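Local coordinates for protein yncA (Salmonella typhimurium, PDB 3DR6) that probably transfers the acetyl group of acetyl-coenzyme A to an amine substrate, as a putative acetyltransferase of the GNAT family, at residues Ala69-Trp74 with Arg112-His117; Lys102-Leu107 with Ile131-Ser136; Arg106-Ala111 with Met161-Asp166. All coordinates share one frame; numbering follows the deposited sequence. Where two conformers were deposited one is given.

Contact 1: Ala69-Trp74 with Arg112-His117; sequences ASFGDW and RRCGKH
The ring of Phe71 reaches from strand 64-73 to the turn that follows helix 99-113, its CZ edge meeting the thiol of Cys114 and its CE1 side lying near the stem of Lys116. This belongs to the GNAT acetyltransferase fold, in which the helix of a beta-alpha-beta crossover, joining parallel strands 83-90 and 118-124, lies against one face of the sheet. Phe71 CZ comes within 4.1 Å of Cys114 SG. The sulfur is 5.5 Å from the ring centroid and 82° off the ring normal, an approach close to the ring plane, so a sulfur-aromatic contact at the edge. Phe71 carries CG between its backbone N and carbonyl carbon (chi1 63°), which swings the ring off the strand toward that turn; Leu107, Ala111 and Val84 pack against the same side chain, and the ring of Tyr54 meets it at about 50°.

The helix closes in a Schellman motif: Gly115 takes a positive phi, and Gly115 N bonds to Arg112 O at 2.9 Å. The turn sets Cys114 and Lys116 side by side, both directed at the strand. Lys116 CG passes 4.4 Å from Phe71 CE1, approaching obliquely, and beyond two bends near the backbone the chain runs extended to its ammonium group. There, Arg81 O, Tyr54 OH and a water grip NZ, which probably offsets the cost of burying the ammonium group. Asp73, more exposed, also bonds to Tyr54 OH. Its OD1 stays 4.4 Å from Lys116 NZ, too far for a salt bridge, and the water spans the gap, lying 2.8 Å from Asp73 OD1 and accepting from Lys116 NZ at 3.1 Å.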
loop_
_atom_site.group_PDB
_atom_site.type_symbol
_atom_site.label_atom_id
_atom_site.label_comp_id
_atom_site.label_asym_id
_atom_site.label_seq_id
_atom_site.Cartn_x
_atom_site.Cartn_y
_atom_site.Cartn_z
ATOM N N ALA C 69 -17.273 10.061 -1.256
ATOM C CA ALA C 69 -15.847 10.038 -1.608
ATOM C C ALA C 69 -15.007 10.420 -0.396
ATOM O O ALA C 69 -15.424 11.230 0.448
ATOM C CB ALA C 69 -15.566 10.976 -2.770
ATOM N N SER C 70 -13.827 9.824 -0.310
ATOM C CA SER C 70 -12.869 10.182 0.745
ATOM C C SER C 70 -11.466 9.864 0.241
ATOM O O SER C 70 -11.313 9.267 -0.829
ATOM C CB SER C 70 -13.165 9.386 2.029
ATOM O OG SER C 70 -12.422 9.911 3.128
ATOM N N PHE C 71 -10.452 10.278 0.993
ATOM C CA PHE C 71 -9.127 9.699 0.797
ATOM C C PHE C 71 -8.486 9.404 2.131
ATOM O O PHE C 71 -8.861 9.994 3.181
ATOM C CB PHE C 71 -8.233 10.561 -0.117
ATOM C CG PHE C 71 -7.916 11.941 0.415
ATOM C CD1 PHE C 71 -7.059 12.102 1.512
ATOM C CD2 PHE C 71 -8.432 13.079 -0.224
ATOM C CE1 PHE C 71 -6.731 13.387 1.994
ATOM C CE2 PHE C 71 -8.108 14.381 0.245
ATOM C CZ PHE C 71 -7.258 14.525 1.363
ATOM N N GLY C 72 -7.530 8.487 2.083
ATOM C CA GLY C 72 -6.674 8.190 3.220
ATOM C C GLY C 72 -5.232 8.042 2.798
ATOM O O GLY C 72 -4.900 8.144 1.613
ATOM N N ASP C 73 -4.367 7.811 3.768
ATOM C CA ASP C 73 -2.961 7.595 3.470
ATOM C C ASP C 73 -2.823 6.363 2.596
ATOM O O ASP C 73 -3.508 5.358 2.812
ATOM C CB ASP C 73 -2.155 7.437 4.745
ATOM C CG ASP C 73 -2.198 8.682 5.607
ATOM O OD1 ASP C 73 -2.223 9.800 5.061
ATOM O OD2 ASP C 73 -2.224 8.530 6.848
ATOM N N TRP C 74 -1.985 6.471 1.570
ATOM C CA TRP C 74 -1.795 5.380 0.615
ATOM C C TRP C 74 -1.022 4.226 1.248
ATOM O O TRP C 74 -1.373 3.048 1.070
ATOM C CB TRP C 74 -1.053 5.896 -0.614
ATOM C CG TRP C 74 -0.777 4.835 -1.650
ATOM C CD1 TRP C 74 -1.672 3.924 -2.170
ATOM C CD2 TRP C 74 0.454 4.616 -2.334
ATOM N NE1 TRP C 74 -1.060 3.141 -3.116
ATOM C CE2 TRP C 74 0.247 3.537 -3.237
ATOM C CE3 TRP C 74 1.721 5.212 -2.268
ATOM C CZ2 TRP C 74 1.262 3.051 -4.069
ATOM C CZ3 TRP C 74 2.744 4.710 -3.106
ATOM C CH2 TRP C 74 2.492 3.653 -3.997
ATOM N N ARG C 112 -5.479 19.147 -2.317
ATOM C CA ARG C 112 -4.583 20.317 -2.353
ATOM C C ARG C 112 -4.631 21.149 -1.054
ATOM O O ARG C 112 -3.599 21.612 -0.574
ATOM C CB ARG C 112 -4.858 21.198 -3.575
ATOM C CG ARG C 112 -4.538 20.484 -4.904
ATOM C CD ARG C 112 -4.198 21.498 -6.036
ATOM N NE ARG C 112 -3.947 20.762 -7.277
ATOM C CZ ARG C 112 -4.903 20.365 -8.127
ATOM N NH1 ARG C 112 -6.169 20.680 -7.932
ATOM N NH2 ARG C 112 -4.576 19.666 -9.201
ATOM N N ARG C 113 -5.824 21.336 -0.486
ATOM C CA ARG C 113 -5.958 22.052 0.800
ATOM C C ARG C 113 -5.222 21.359 1.958
ATOM O O ARG C 113 -4.857 22.012 2.942
ATOM C CB ARG C 113 -7.441 22.245 1.155
ATOM C CG ARG C 113 -8.083 23.341 0.370
ATOM C CD ARG C 113 -9.592 23.380 0.570
ATOM N NE ARG C 113 -10.165 24.195 -0.496
ATOM C CZ ARG C 113 -10.886 23.732 -1.515
ATOM N NH1 ARG C 113 -11.343 24.582 -2.433
ATOM N NH2 ARG C 113 -11.178 22.441 -1.610
ATOM N N CYS C 114 -5.010 20.051 1.833
ATOM C CA CYS C 114 -4.290 19.275 2.834
ATOM C C CYS C 114 -2.786 19.215 2.495
ATOM O O CYS C 114 -2.012 18.554 3.201
ATOM C CB CYS C 114 -4.886 17.870 2.943
ATOM S SG CYS C 114 -6.531 17.830 3.700
ATOM N N GLY C 115 -2.391 19.925 1.434
ATOM C CA GLY C 115 -1.011 19.905 0.921
ATOM C C GLY C 115 -0.538 18.599 0.297
ATOM O O GLY C 115 0.659 18.392 0.121
ATOM N N LYS C 116 -1.467 17.708 -0.058
ATOM C CA LYS C 116 -1.058 16.407 -0.591
ATOM C C LYS C 116 -0.412 16.580 -1.969
ATOM O O LYS C 116 -0.826 17.425 -2.756
ATOM C CB LYS C 116 -2.218 15.412 -0.658
ATOM C CG LYS C 116 -2.826 15.009 0.722
ATOM C CD LYS C 116 -1.745 14.684 1.745
ATOM C CE LYS C 116 -2.359 14.277 3.097
ATOM N NZ LYS C 116 -1.238 14.013 4.059
ATOM N N HIS C 117 0.620 15.780 -2.242
ATOM C CA HIS C 117 1.437 15.951 -3.464
ATOM C C HIS C 117 1.037 15.025 -4.617
ATOM O O HIS C 117 1.193 15.389 -5.802
ATOM C CB HIS C 117 2.934 15.790 -3.124
ATOM C CG HIS C 117 3.866 16.071 -4.267
ATOM N ND1 HIS C 117 3.947 17.298 -4.884
ATOM C CD2 HIS C 117 4.782 15.280 -4.885
ATOM C CE1 HIS C 117 4.861 17.256 -5.833
ATOM N NE2 HIS C 117 5.397 16.052 -5.848
HETATM O O HOH W 1 -0.866 11.084 3.031
#

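Contact 2: Lys102-Leu107 with Ile131-Ser136; sequences KLLSRL and IRLHHS
Leu104 of helix 99-113 meets helix 128-135 with a single methyl, CD2, which settles where His134 and Leu133 come together. The close part is on the histidine: Leu104 CD2 lies 3.5 Å from His134 NE2 and 3.7 Å from His134 CD2, approaching the imidazole obliquely, with the two side chains running at about a right angle to each other. CG of Leu104 stands opposite its backbone N across the first bond (chi1 -177°), and the branch it carries is thereby extended into the gap between the helices. The imidazole cannot turn easily. ND1 donates to Ser130 O, one turn back in its own helix, while NE2 is hydrogen-bonded to NE2 of His86 on strand 83-90, whose ring lies nearly parallel to it.

In the GNAT fold these two helices lie side by side on one face of the sheet: Leu104 also rests on Met119, and His134 on Ala121 and Ile123, all of strand 118-124.

Farther from the sheet the packing thins out. Leu133 is partly exposed and touches across with one methyl, its CD2 being 3.9 Å from Leu104 CD2; the same Leu133 CD2 sits 4.0 Å above the plane of the His134 ring, displaced toward the rim. Past it the chain is exposed at Ser136, which turns its hydroxyl back along the chain, OG donating to Leu133 O at 2.7 Å and reaching the oxygen at 129° to the C=O bond and 23° out of the carbonyl plane. On this outer side Arg101 NH2, from helix 99-113, bonds to Ser136 O.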
loop_
_atom_site.group_PDB
_atom_site.type_symbol
_atom_site.label_atom_id
_atom_site.label_comp_id
_atom_site.label_asym_id
_atom_site.label_seq_id
_atom_site.Cartn_x
_atom_site.Cartn_y
_atom_site.Cartn_z
ATOM N N LYS C 102 -17.469 13.991 -10.719
ATOM C CA LYS C 102 -17.726 15.216 -9.950
ATOM C C LYS C 102 -17.230 15.108 -8.499
ATOM O O LYS C 102 -16.627 16.053 -7.975
ATOM C CB LYS C 102 -19.211 15.570 -9.996
ATOM C CG LYS C 102 -19.664 16.045 -11.402
ATOM C CD LYS C 102 -21.157 16.343 -11.458
ATOM C CE LYS C 102 -21.526 16.884 -12.834
ATOM N NZ LYS C 102 -23.015 16.990 -13.037
ATOM N N LEU C 103 -17.509 13.963 -7.863
ATOM C CA LEU C 103 -16.979 13.654 -6.535
ATOM C C LEU C 103 -15.451 13.688 -6.523
ATOM O O LEU C 103 -14.837 14.301 -5.649
ATOM C CB LEU C 103 -17.464 12.271 -6.061
ATOM C CG LEU C 103 -18.899 12.345 -5.519
ATOM C CD1 LEU C 103 -19.489 10.941 -5.361
ATOM C CD2 LEU C 103 -18.910 13.141 -4.187
ATOM N N LEU C 104 -14.858 13.020 -7.501
ATOM C CA LEU C 104 -13.400 12.922 -7.569
ATOM C C LEU C 104 -12.755 14.303 -7.772
ATOM O O LEU C 104 -11.741 14.604 -7.146
ATOM C CB LEU C 104 -12.948 11.899 -8.624
ATOM C CG LEU C 104 -11.429 11.685 -8.708
ATOM C CD1 LEU C 104 -10.791 11.373 -7.339
ATOM C CD2 LEU C 104 -11.111 10.568 -9.726
ATOM N N SER C 105 -13.370 15.131 -8.619
ATOM C CA SER C 105 -12.867 16.490 -8.863
ATOM C C SER C 105 -12.840 17.294 -7.563
ATOM O O SER C 105 -11.821 17.888 -7.210
ATOM C CB SER C 105 -13.698 17.212 -9.933
ATOM O OG SER C 105 -13.052 18.400 -10.359
ATOM N N ARG C 106 -13.952 17.274 -6.834
ATOM C CA ARG C 106 -14.035 17.961 -5.540
ATOM C C ARG C 106 -12.982 17.417 -4.547
ATOM O O ARG C 106 -12.300 18.196 -3.851
ATOM C CB ARG C 106 -15.440 17.861 -4.960
ATOM C CG ARG C 106 -15.597 18.454 -3.546
ATOM C CD ARG C 106 -15.279 19.968 -3.468
ATOM N NE ARG C 106 -15.254 20.413 -2.070
ATOM C CZ ARG C 106 -16.344 20.699 -1.344
ATOM N NH1 ARG C 106 -17.568 20.605 -1.867
ATOM N NH2 ARG C 106 -16.213 21.083 -0.081
ATOM N N LEU C 107 -12.830 16.091 -4.517
ATOM C CA LEU C 107 -11.841 15.425 -3.659
ATOM C C LEU C 107 -10.414 15.938 -3.894
ATOM O O LEU C 107 -9.662 16.201 -2.949
ATOM C CB LEU C 107 -11.894 13.909 -3.886
ATOM C CG LEU C 107 -11.351 13.044 -2.764
ATOM C CD1 LEU C 107 -12.210 13.228 -1.470
ATOM C CD2 LEU C 107 -11.277 11.582 -3.224
ATOM N N ILE C 131 -10.790 3.821 -15.816
ATOM C CA ILE C 131 -9.546 4.285 -16.417
ATOM C C ILE C 131 -9.766 5.551 -17.264
ATOM O O ILE C 131 -9.018 6.527 -17.149
ATOM C CB ILE C 131 -8.870 3.129 -17.193
ATOM C CG1 ILE C 131 -8.437 2.060 -16.163
ATOM C CG2 ILE C 131 -7.694 3.644 -18.048
ATOM C CD1 ILE C 131 -7.925 0.749 -16.766
ATOM N N ARG C 132 -10.819 5.532 -18.079
ATOM C CA ARG C 132 -11.194 6.701 -18.903
ATOM C C ARG C 132 -11.527 7.930 -18.053
ATOM O O ARG C 132 -11.079 9.051 -18.359
ATOM C CB ARG C 132 -12.382 6.305 -19.801
ATOM C CG ARG C 132 -12.897 7.358 -20.778
ATOM C CD ARG C 132 -14.035 6.751 -21.668
ATOM N NE ARG C 132 -13.865 5.301 -21.860
ATOM C CZ ARG C 132 -14.739 4.353 -21.493
ATOM N NH1 ARG C 132 -14.450 3.068 -21.694
ATOM N NH2 ARG C 132 -15.907 4.676 -20.941
ATOM N N LEU C 133 -12.301 7.713 -16.993
ATOM C CA LEU C 133 -12.722 8.774 -16.098
ATOM C C LEU C 133 -11.477 9.397 -15.476
ATOM O O LEU C 133 -11.337 10.604 -15.404
ATOM C CB LEU C 133 -13.642 8.209 -15.012
ATOM C CG LEU C 133 -14.200 9.144 -13.927
ATOM C CD1 LEU C 133 -15.491 8.593 -13.338
ATOM C CD2 LEU C 133 -13.178 9.426 -12.819
ATOM N N HIS C 134 -10.563 8.556 -15.012
ATOM C CA HIS C 134 -9.336 9.078 -14.424
ATOM C C HIS C 134 -8.427 9.822 -15.413
ATOM O O HIS C 134 -7.878 10.869 -15.064
ATOM C CB HIS C 134 -8.594 7.936 -13.698
ATOM C CG HIS C 134 -9.212 7.580 -12.381
ATOM N ND1 HIS C 134 -10.267 6.699 -12.259
ATOM C CD2 HIS C 134 -8.905 7.973 -11.124
ATOM C CE1 HIS C 134 -10.604 6.592 -10.986
ATOM N NE2 HIS C 134 -9.778 7.338 -10.276
ATOM N N HIS C 135 -8.252 9.288 -16.624
ATOM C CA HIS C 135 -7.493 9.993 -17.668
ATOM C C HIS C 135 -8.059 11.394 -17.913
ATOM O O HIS C 135 -7.297 12.356 -18.136
ATOM C CB HIS C 135 -7.533 9.223 -18.992
ATOM C CG HIS C 135 -6.527 8.117 -19.096
ATOM N ND1 HIS C 135 -5.202 8.262 -18.734
ATOM C CD2 HIS C 135 -6.652 6.852 -19.571
ATOM C CE1 HIS C 135 -4.563 7.123 -18.951
ATOM N NE2 HIS C 135 -5.416 6.258 -19.476
ATOM N N SER C 136 -9.388 11.506 -17.856
ATOM C CA SER C 136 -10.073 12.773 -18.128
ATOM C C SER C 136 -9.826 13.819 -17.043
ATOM O O SER C 136 -10.141 15.009 -17.243
ATOM C CB SER C 136 -11.592 12.573 -18.317
ATOM O OG SER C 136 -12.288 12.530 -17.083
#

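Contact 3: Arg106-Ala111 with Met161-Asp166; sequences RLIDEA and MQLQLD
Helix 99-113, the crossover helix of the GNAT core, reaches beyond its own crossover strand 118-124 here to touch the end of strand 154-164 and the residue just after it, Leu165. The join is wholly apolar. Ile108 uses two branches: its CD1 meets Leu163 CD2 at 3.9 Å, the two side chains running roughly perpendicular, and its CG2 meets Leu165 CD2, also at 3.9 Å. One turn on, Ala111 CB packs against the other methyl, Leu165 CD1, at 3.7 Å. Leu165 therefore has one branch on each helix residue. With chi1 at -60° its CG lies beside the backbone N, and chi2 (179°) turns the two methyls onto Ala111 and Ile108. Beneath, Ile108 and Ala111 rest on Met119 of strand 118-124. Leu165 still pairs by backbone with His117, and its carbonyl accepts from Arg112 NE, so the residue that packs on the helix is also held by polar bonds of its backbone.

On a side turned away from the strand, Arg106 and Glu110, one turn apart, form a salt bridge, and Arg113 adds another to the same carboxylate. The Arg106 guanidinium lies side-on, with Glu110 OE2 in its plane, 2.9 Å from Arg106 NE and 3.1 Å from Arg106 NH2.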
loop_
_atom_site.group_PDB
_atom_site.type_symbol
_atom_site.label_atom_id
_atom_site.label_comp_id
_atom_site.label_asym_id
_atom_site.label_seq_id
_atom_site.Cartn_x
_atom_site.Cartn_y
_atom_site.Cartn_z
ATOM N N ARG C 106 -13.952 17.274 -6.834
ATOM C CA ARG C 106 -14.035 17.961 -5.540
ATOM C C ARG C 106 -12.982 17.417 -4.547
ATOM O O ARG C 106 -12.300 18.196 -3.851
ATOM C CB ARG C 106 -15.440 17.861 -4.960
ATOM C CG ARG C 106 -15.597 18.454 -3.546
ATOM C CD ARG C 106 -15.279 19.968 -3.468
ATOM N NE ARG C 106 -15.254 20.413 -2.070
ATOM C CZ ARG C 106 -16.344 20.699 -1.344
ATOM N NH1 ARG C 106 -17.568 20.605 -1.867
ATOM N NH2 ARG C 106 -16.213 21.083 -0.081
ATOM N N LEU C 107 -12.830 16.091 -4.517
ATOM C CA LEU C 107 -11.841 15.425 -3.659
ATOM C C LEU C 107 -10.414 15.938 -3.894
ATOM O O LEU C 107 -9.662 16.201 -2.949
ATOM C CB LEU C 107 -11.894 13.909 -3.886
ATOM C CG LEU C 107 -11.351 13.044 -2.764
ATOM C CD1 LEU C 107 -12.210 13.228 -1.470
ATOM C CD2 LEU C 107 -11.277 11.582 -3.224
ATOM N N ILE C 108 -10.067 16.092 -5.164
ATOM C CA ILE C 108 -8.743 16.576 -5.570
ATOM C C ILE C 108 -8.466 17.968 -4.992
ATOM O O ILE C 108 -7.367 18.242 -4.531
ATOM C CB ILE C 108 -8.616 16.604 -7.105
ATOM C CG1 ILE C 108 -8.497 15.186 -7.658
ATOM C CG2 ILE C 108 -7.422 17.454 -7.555
ATOM C CD1 ILE C 108 -8.899 15.055 -9.139
ATOM N N ASP C 109 -9.485 18.823 -5.011
ATOM C CA ASP C 109 -9.406 20.158 -4.441
ATOM C C ASP C 109 -9.099 20.082 -2.957
ATOM O O ASP C 109 -8.265 20.837 -2.459
ATOM C CB ASP C 109 -10.743 20.881 -4.613
ATOM C CG ASP C 109 -11.037 21.242 -6.051
ATOM O OD1 ASP C 109 -10.097 21.347 -6.857
ATOM O OD2 ASP C 109 -12.235 21.431 -6.364
ATOM N N GLU C 110 -9.777 19.162 -2.265
ATOM C CA GLU C 110 -9.581 18.969 -0.828
ATOM C C GLU C 110 -8.184 18.448 -0.559
ATOM O O GLU C 110 -7.553 18.872 0.394
ATOM C CB GLU C 110 -10.645 18.048 -0.212
ATOM C CG GLU C 110 -12.087 18.601 -0.259
ATOM C CD GLU C 110 -12.255 19.974 0.387
ATOM O OE1 GLU C 110 -11.539 20.289 1.375
ATOM O OE2 GLU C 110 -13.114 20.743 -0.105
ATOM N N ALA C 111 -7.690 17.561 -1.423
ATOM C CA ALA C 111 -6.319 17.058 -1.313
ATOM C C ALA C 111 -5.283 18.201 -1.393
ATOM O O ALA C 111 -4.363 18.267 -0.577
ATOM C CB ALA C 111 -6.049 15.963 -2.374
HETATM N N MSE C 161 -3.318 4.358 -10.917
HETATM C CA MSE C 161 -3.147 5.628 -11.634
HETATM C C MSE C 161 -2.844 6.745 -10.650
HETATM O O MSE C 161 -3.181 6.662 -9.458
HETATM C CB MSE C 161 -4.369 5.954 -12.472
HETATM C CG MSE C 161 -4.723 4.839 -13.446
HETATM SE SE MSE C 161 -6.296 5.291 -14.558
HETATM C CE MSE C 161 -5.480 6.624 -15.686
ATOM N N GLN C 162 -2.160 7.772 -11.120
ATOM C CA GLN C 162 -1.821 8.845 -10.202
ATOM C C GLN C 162 -1.891 10.228 -10.840
ATOM O O GLN C 162 -1.798 10.363 -12.042
ATOM C CB GLN C 162 -0.452 8.634 -9.573
ATOM C CG GLN C 162 0.744 8.764 -10.546
ATOM C CD GLN C 162 2.054 8.431 -9.851
ATOM O OE1 GLN C 162 2.388 7.234 -9.652
ATOM N NE2 GLN C 162 2.801 9.471 -9.468
ATOM N N LEU C 163 -2.050 11.230 -9.986
ATOM C CA LEU C 163 -2.106 12.629 -10.397
ATOM C C LEU C 163 -1.235 13.420 -9.448
ATOM O O LEU C 163 -1.473 13.422 -8.228
ATOM C CB LEU C 163 -3.551 13.170 -10.348
ATOM C CG LEU C 163 -3.722 14.687 -10.557
ATOM C CD1 LEU C 163 -3.327 15.078 -12.008
ATOM C CD2 LEU C 163 -5.166 15.083 -10.275
ATOM N N GLN C 164 -0.221 14.078 -9.993
ATOM C CA GLN C 164 0.614 14.982 -9.183
ATOM C C GLN C 164 -0.133 16.302 -9.036
ATOM O O GLN C 164 -0.636 16.868 -10.012
ATOM C CB GLN C 164 1.996 15.171 -9.830
ATOM C CG GLN C 164 2.980 15.834 -8.886
ATOM C CD GLN C 164 4.400 15.861 -9.409
ATOM O OE1 GLN C 164 4.962 14.813 -9.751
ATOM N NE2 GLN C 164 5.000 17.048 -9.442
ATOM N N LEU C 165 -0.216 16.783 -7.797
ATOM C CA LEU C 165 -1.085 17.911 -7.445
ATOM C C LEU C 165 -0.411 19.300 -7.445
ATOM O O LEU C 165 -1.096 20.324 -7.430
ATOM C CB LEU C 165 -1.744 17.622 -6.085
ATOM C CG LEU C 165 -2.602 16.339 -6.060
ATOM C CD1 LEU C 165 -3.214 16.082 -4.672
ATOM C CD2 LEU C 165 -3.711 16.435 -7.120
ATOM N N ASP C 166 0.925 19.326 -7.486
ATOM C CA ASP C 166 1.686 20.587 -7.488
ATOM C C ASP C 166 3.104 20.291 -7.944
ATOM O O ASP C 166 3.519 19.133 -7.964
ATOM C CB ASP C 166 1.721 21.184 -6.073
ATOM C CG ASP C 166 2.551 20.324 -5.100
ATOM O OD1 ASP C 166 3.788 20.516 -5.033
ATOM O OD2 ASP C 166 1.964 19.481 -4.378
#

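All contacts draw on helix 99-113 or the turn after it: contact 2 on its first half, contact 3 on the following turns and contact 1 just past its end. Contacts 2 and 3 are buried; contact 1 is partly so, and it alone bridges its segments through water. Chemistry follows position: leucine methyl against imidazole between two helices, aliphatic packing of helix on strand, and ring, sulfur and charge just after the helix. Leu107 CD2 packs 3.3 Å from Ser70 O, the selenium of Met161, a selenomethionine, lies 3.6 Å from His134 CB, and Leu165 N is 2.8 Å from His117 O, a probable hydrogen bond. Contacts 1 and 3, unlike 2, have segments reaching the second subunit.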